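Local coordinates for protein leucine aminopeptidase 1, chloroplastic (Solanum lycopersicum, PDB 4KSI) that removes N-terminal amino acids, preferably leucine, from peptides as a two-magnesium, hexameric enzyme, and helps to regulate wound signalling and insect defence, at residues Val298-Thr303 against Lys323-Gly328; Glu387-Leu392 against Thr412-Ile417. All coordinates share one frame; numbering follows the deposited sequence.

Overall arrangement
Both contacts lie in the catalytic domain and follow each other along the chain, neither nested nor crossed. Strand 293-302 comes first. Contact 1 closes the loop of 19 residues after it, which includes the metal ligand Asp305, and joins the strand end to the start of helix 327-342. The chain then runs through strand 347-358 to Glu387. Contact 2 spans another 19 residues: the rest of helix 388-401 and strand 406-411, which pairs in parallel with strand 293-302. It brings the starts of helices 388-401 and 415-421 together. The contact centres are about 10 Å apart. One magnesium ion takes ligands from both, and Thr412 O lies 2.9 Å from Lys300 NZ, a probable hydrogen bond.

Contact 1 of 2, residues Val298-Thr303 against Lys323-Gly328; sequences VGKGLT and KNDMGG. With MG (magnesium ion), chain C.
The backbone O of Asp325 is gripped from two directions. Leu302 N gives it a weak hydrogen bond of 3.3 Å, bent to 136° at the hydrogen. A water donates a second bond, at 3.0 Å from Asp325 O. The same water donates to Lys300 O and accepts from Gly328 N at 2.7 Å, so it bridges the strand and the first turn of the helix. The side chains of Lys300 and Asp325 meet obliquely at one magnesium ion. Lys300 stays extended along its whole length, with CG opposite the backbone N (chi1 175°), and this carries the amine past Asp325 O to the metal. Its NZ binds the magnesium at 2.3 Å. Asp325 OD2 binds the same ion at 2.0 Å. The other carboxylate oxygen, OD1, is hydrogen-bonded to Thr412 OG1, which holds the rotation of the carboxylate. Asp305 and Glu387 complete the protein ligands of this ion. This ion is one of two in the metal centre of the M17 catalytic domain, placed where strand 293-302 of the central sheet ends and helix 327-342 begins. The backbones approach closely here. Gly299 CA lies 3.7 Å from Gly328 C, and a side chain on Gly299 would run into Gly328 O. Beside the water, Met326 CA makes a CH...O contact with Lys300 O at 3.5 Å. Met326 holds the N-cap position of the helix. Its CG sits between its own backbone N and carbonyl carbon (chi1 39°), a position that lays it against Thr303 CA at 3.6 Å. The chain then bends twice more, and the side chain packs on Leu219 and Val220 of helix 197-221. Leu302 lies alongside Asp325 and points the same way, with its CB near OD2. Its CD2 touches Thr391 of helix 388-401.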
loop_
_atom_site.group_PDB
_atom_site.type_symbol
_atom_site.label_atom_id
_atom_site.label_comp_id
_atom_site.label_asym_id
_atom_site.label_seq_id
_atom_site.Cartn_x
_atom_site.Cartn_y
_atom_site.Cartn_z
ATOM N N VAL A 298 -27.993 23.798 -9.304
ATOM C CA VAL A 298 -27.589 23.321 -7.979
ATOM C C VAL A 298 -26.091 22.984 -7.998
ATOM O O VAL A 298 -25.626 22.271 -8.897
ATOM C CB VAL A 298 -28.443 22.097 -7.596
ATOM C CG1 VAL A 298 -27.955 21.488 -6.302
ATOM C CG2 VAL A 298 -29.939 22.482 -7.489
ATOM N N GLY A 299 -25.307 23.573 -7.092
ATOM C CA GLY A 299 -23.853 23.363 -7.115
ATOM C C GLY A 299 -23.409 22.742 -5.791
ATOM O O GLY A 299 -23.871 23.166 -4.725
ATOM N N LYS A 300 -22.536 21.735 -5.854
ATOM C CA LYS A 300 -21.976 21.141 -4.682
ATOM C C LYS A 300 -21.047 22.174 -4.066
ATOM O O LYS A 300 -20.156 22.708 -4.742
ATOM C CB LYS A 300 -21.166 19.897 -5.069
ATOM C CG LYS A 300 -20.443 19.289 -3.872
ATOM C CD LYS A 300 -19.554 18.113 -4.292
ATOM C CE LYS A 300 -18.638 17.718 -3.144
ATOM N NZ LYS A 300 -17.761 16.592 -3.570
ATOM N N GLY A 301 -21.245 22.459 -2.782
ATOM C CA GLY A 301 -20.520 23.540 -2.162
ATOM C C GLY A 301 -19.743 23.102 -0.922
ATOM O O GLY A 301 -19.884 23.687 0.168
ATOM N N LEU A 302 -18.874 22.121 -1.113
ATOM C CA LEU A 302 -17.955 21.704 -0.041
ATOM C C LEU A 302 -16.744 22.647 -0.110
ATOM O O LEU A 302 -15.822 22.450 -0.948
ATOM C CB LEU A 302 -17.553 20.210 -0.218
ATOM C CG LEU A 302 -18.468 19.177 0.494
ATOM C CD1 LEU A 302 -18.251 19.205 2.010
ATOM C CD2 LEU A 302 -19.942 19.518 0.236
ATOM N N THR A 303 -16.677 23.610 0.812
ATOM C CA THR A 303 -15.617 24.573 0.766
ATOM C C THR A 303 -14.265 23.940 1.134
ATOM O O THR A 303 -13.169 24.490 0.800
ATOM C CB THR A 303 -15.942 25.792 1.664
ATOM O OG1 THR A 303 -16.033 25.367 3.023
ATOM C CG2 THR A 303 -17.250 26.521 1.222
ATOM N N LYS A 323 -9.970 22.444 -1.460
ATOM C CA LYS A 323 -10.679 23.732 -1.561
ATOM C C LYS A 323 -11.501 23.755 -2.873
ATOM O O LYS A 323 -12.401 24.600 -3.010
ATOM C CB LYS A 323 -9.680 24.912 -1.597
ATOM C CG LYS A 323 -8.791 24.925 -2.863
ATOM C CD LYS A 323 -7.760 26.085 -2.839
ATOM C CE LYS A 323 -6.921 26.078 -4.138
ATOM N NZ LYS A 323 -5.808 27.113 -4.022
ATOM N N ASN A 324 -11.167 22.898 -3.869
ATOM C CA ASN A 324 -11.888 22.999 -5.136
ATOM C C ASN A 324 -13.135 22.101 -5.163
ATOM O O ASN A 324 -13.813 21.985 -6.207
ATOM C CB ASN A 324 -10.986 22.688 -6.323
ATOM C CG ASN A 324 -10.605 21.246 -6.375
ATOM O OD1 ASN A 324 -11.174 20.427 -5.657
ATOM N ND2 ASN A 324 -9.636 20.918 -7.217
ATOM N N ASP A 325 -13.451 21.502 -4.012
ATOM C CA ASP A 325 -14.682 20.724 -3.908
ATOM C C ASP A 325 -15.938 21.581 -3.850
ATOM O O ASP A 325 -17.052 21.061 -3.694
ATOM C CB ASP A 325 -14.592 19.843 -2.678
ATOM C CG ASP A 325 -15.052 18.413 -2.951
ATOM O OD1 ASP A 325 -14.947 17.882 -4.103
ATOM O OD2 ASP A 325 -15.535 17.805 -1.967
ATOM N N MET A 326 -15.755 22.904 -3.898
ATOM C CA MET A 326 -16.900 23.809 -4.109
ATOM C C MET A 326 -16.896 24.303 -5.591
ATOM O O MET A 326 -17.574 25.273 -5.924
ATOM C CB MET A 326 -16.966 24.980 -3.097
ATOM C CG MET A 326 -15.616 25.608 -2.713
ATOM S SD MET A 326 -14.848 26.269 -4.213
ATOM C CE MET A 326 -15.906 27.703 -4.584
ATOM N N GLY A 327 -16.187 23.581 -6.467
ATOM C CA GLY A 327 -16.134 23.990 -7.867
ATOM C C GLY A 327 -17.504 24.052 -8.569
ATOM O O GLY A 327 -17.732 24.942 -9.423
ATOM N N GLY A 328 -18.398 23.091 -8.278
ATOM C CA GLY A 328 -19.781 23.195 -8.813
ATOM C C GLY A 328 -20.522 24.437 -8.319
ATOM O O GLY A 328 -21.142 25.167 -9.112
HETATM MG MG MG C . -16.425 16.045 -1.781
HETATM O O HOH W 1 -18.319 21.063 -6.424
HETATM O O HOH W 2 -15.798 13.673 -2.163
#

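Contact 2 of 2, residues Glu387-Leu392 against Thr412-Ile417; sequences EGRLTL and TLTGAI. With MG (magnesium ion), chain C; MG (magnesium ion), chain B; SO4 (sulfate ion), chain D.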
loop_
_atom_site.group_PDB
_atom_site.type_symbol
_atom_site.label_atom_id
_atom_site.label_comp_id
_atom_site.label_asym_id
_atom_site.label_seq_id
_atom_site.Cartn_x
_atom_site.Cartn_y
_atom_site.Cartn_z
ATOM N N GLU A 387 -19.647 12.488 0.659
ATOM C CA GLU A 387 -20.491 13.388 1.468
ATOM C C GLU A 387 -21.177 14.402 0.572
ATOM O O GLU A 387 -22.219 14.947 0.914
ATOM C CB GLU A 387 -19.613 14.135 2.514
ATOM C CG GLU A 387 -18.807 15.335 1.948
ATOM C CD GLU A 387 -17.784 14.949 0.868
ATOM O OE1 GLU A 387 -17.051 13.915 0.970
ATOM O OE2 GLU A 387 -17.692 15.690 -0.144
ATOM N N GLY A 388 -20.604 14.647 -0.599
ATOM C CA GLY A 388 -21.176 15.652 -1.495
ATOM C C GLY A 388 -22.562 15.246 -1.948
ATOM O O GLY A 388 -23.499 16.094 -2.004
ATOM N N ARG A 389 -22.742 13.957 -2.236
ATOM C CA ARG A 389 -24.066 13.520 -2.659
ATOM C C ARG A 389 -25.128 13.651 -1.523
ATOM O O ARG A 389 -26.311 13.768 -1.826
ATOM C CB ARG A 389 -24.012 12.082 -3.194
ATOM C CG ARG A 389 -23.620 11.056 -2.098
ATOM C CD ARG A 389 -23.147 9.734 -2.772
ATOM N NE ARG A 389 -21.917 9.937 -3.522
ATOM C CZ ARG A 389 -21.352 9.016 -4.328
ATOM N NH1 ARG A 389 -21.904 7.785 -4.471
ATOM N NH2 ARG A 389 -20.224 9.305 -4.930
ATOM N N LEU A 390 -24.709 13.611 -0.251
ATOM C CA LEU A 390 -25.625 13.779 0.895
ATOM C C LEU A 390 -26.057 15.251 0.960
ATOM O O LEU A 390 -27.220 15.515 1.173
ATOM C CB LEU A 390 -24.889 13.436 2.212
ATOM C CG LEU A 390 -24.329 11.996 2.394
ATOM C CD1 LEU A 390 -23.657 11.809 3.769
ATOM C CD2 LEU A 390 -25.473 10.988 2.236
ATOM N N THR A 391 -25.125 16.204 0.776
ATOM C CA THR A 391 -25.534 17.617 0.762
ATOM C C THR A 391 -26.417 17.891 -0.461
ATOM O O THR A 391 -27.389 18.636 -0.358
ATOM C CB THR A 391 -24.345 18.573 0.780
ATOM O OG1 THR A 391 -23.692 18.524 -0.483
ATOM C CG2 THR A 391 -23.348 18.137 1.845
ATOM N N LEU A 392 -26.106 17.247 -1.588
ATOM C CA LEU A 392 -26.902 17.413 -2.806
ATOM C C LEU A 392 -28.300 16.804 -2.695
ATOM O O LEU A 392 -29.222 17.323 -3.271
ATOM C CB LEU A 392 -26.192 16.780 -4.027
ATOM C CG LEU A 392 -25.015 17.645 -4.535
ATOM C CD1 LEU A 392 -24.209 16.800 -5.556
ATOM C CD2 LEU A 392 -25.445 18.997 -5.124
ATOM N N THR A 412 -18.241 18.338 -8.149
ATOM C CA THR A 412 -16.972 17.588 -8.140
ATOM C C THR A 412 -17.174 16.238 -7.422
ATOM O O THR A 412 -16.797 16.101 -6.278
ATOM C CB THR A 412 -15.888 18.370 -7.388
ATOM O OG1 THR A 412 -16.445 18.879 -6.174
ATOM C CG2 THR A 412 -15.447 19.608 -8.254
ATOM N N LEU A 413 -17.845 15.285 -8.041
ATOM C CA LEU A 413 -18.389 14.210 -7.242
ATOM C C LEU A 413 -17.422 13.051 -7.089
ATOM O O LEU A 413 -17.278 12.527 -5.995
ATOM C CB LEU A 413 -19.720 13.686 -7.814
ATOM C CG LEU A 413 -20.695 13.152 -6.728
ATOM C CD1 LEU A 413 -21.402 14.305 -5.973
ATOM C CD2 LEU A 413 -21.746 12.210 -7.317
ATOM N N THR A 414 -16.777 12.606 -8.160
ATOM C CA THR A 414 -16.092 11.301 -8.064
ATOM C C THR A 414 -14.711 11.360 -8.721
ATOM O O THR A 414 -14.544 12.065 -9.762
ATOM C CB THR A 414 -16.907 10.119 -8.685
ATOM O OG1 THR A 414 -17.009 10.299 -10.115
ATOM C CG2 THR A 414 -18.318 10.033 -8.090
ATOM N N GLY A 415 -13.754 10.605 -8.146
ATOM C CA GLY A 415 -12.462 10.292 -8.832
ATOM C C GLY A 415 -12.756 9.408 -10.056
ATOM O O GLY A 415 -12.071 9.476 -11.084
ATOM N N ALA A 416 -13.785 8.568 -9.948
ATOM C CA ALA A 416 -14.130 7.640 -11.036
ATOM C C ALA A 416 -14.355 8.383 -12.397
ATOM O O ALA A 416 -13.935 7.913 -13.458
ATOM C CB ALA A 416 -15.363 6.809 -10.643
ATOM N N ILE A 417 -14.962 9.571 -12.361
ATOM C CA ILE A 417 -15.195 10.260 -13.618
ATOM C C ILE A 417 -13.878 10.710 -14.286
ATOM O O ILE A 417 -13.762 10.739 -15.522
ATOM C CB ILE A 417 -16.242 11.427 -13.507
ATOM C CG1 ILE A 417 -16.862 11.676 -14.897
ATOM C CG2 ILE A 417 -15.675 12.714 -12.877
ATOM C CD1 ILE A 417 -17.698 10.507 -15.426
HETATM MG MG MG C . -16.425 16.045 -1.781
HETATM MG MG MG B . -15.599 13.561 -0.363
HETATM S S SO4 D . -19.346 12.826 -3.175
HETATM O O1 SO4 D . -18.545 13.329 -2.024
HETATM O O2 SO4 D . -19.107 14.114 -3.903
HETATM O O3 SO4 D . -18.700 11.737 -3.968
HETATM O O4 SO4 D . -20.643 12.289 -2.901
HETATM O O HOH W 2 -15.798 13.673 -2.163
#
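Two bends fold Arg389 toward Leu413 and Thr414. Its CG lies between the backbone N and the carbonyl carbon (chi1 65°), and a turn at chi3 (66°) swings the guanidinium toward a bound sulfate. NH2 then comes 4.1 Å from Leu413 CD2 and 3.8 Å from Thr414 CG2, both placed obliquely to the guanidinium plane. The sulfate, probably from the crystallisation liquor, sits at the guanidinium edge, with its sulfur in the plane. The NE bond to sulfate O4 is short, 2.7 Å, and nearly straight at 167°. NH2 gives a second bond, to sulfate O3. The backbone of the helix start adds two more: Arg389 N to sulfate O4 at 2.8 Å, and Gly388 N to sulfate O1, also 2.8 Å. A side chain on Gly388 would collide with the anion. In the bovine lens and E. coli relatives the equivalent arginine binds a bicarbonate, and the sulfate here probably marks the same site; Arg389 is a predicted active-site residue. A lysine in its place has no NE and NH2 pair, and would probably leave the anion with at most one side-chain bond and freer to turn. Next to the sulfate, Glu387 bridges the two magnesium ions, OE1 to one and OE2 to the other, and a water bound to both ions donates to sulfate O1. Apolar packing backs the anion site: Leu392 CD1 meets Leu413 CD1 at 3.8 Å, and Leu392 also touches Leu487 of helix 479-488. Thr414 N-caps helix 415-421, its OG1 accepting from Ile417 N at 3.1 Å while also bonded to Asp501.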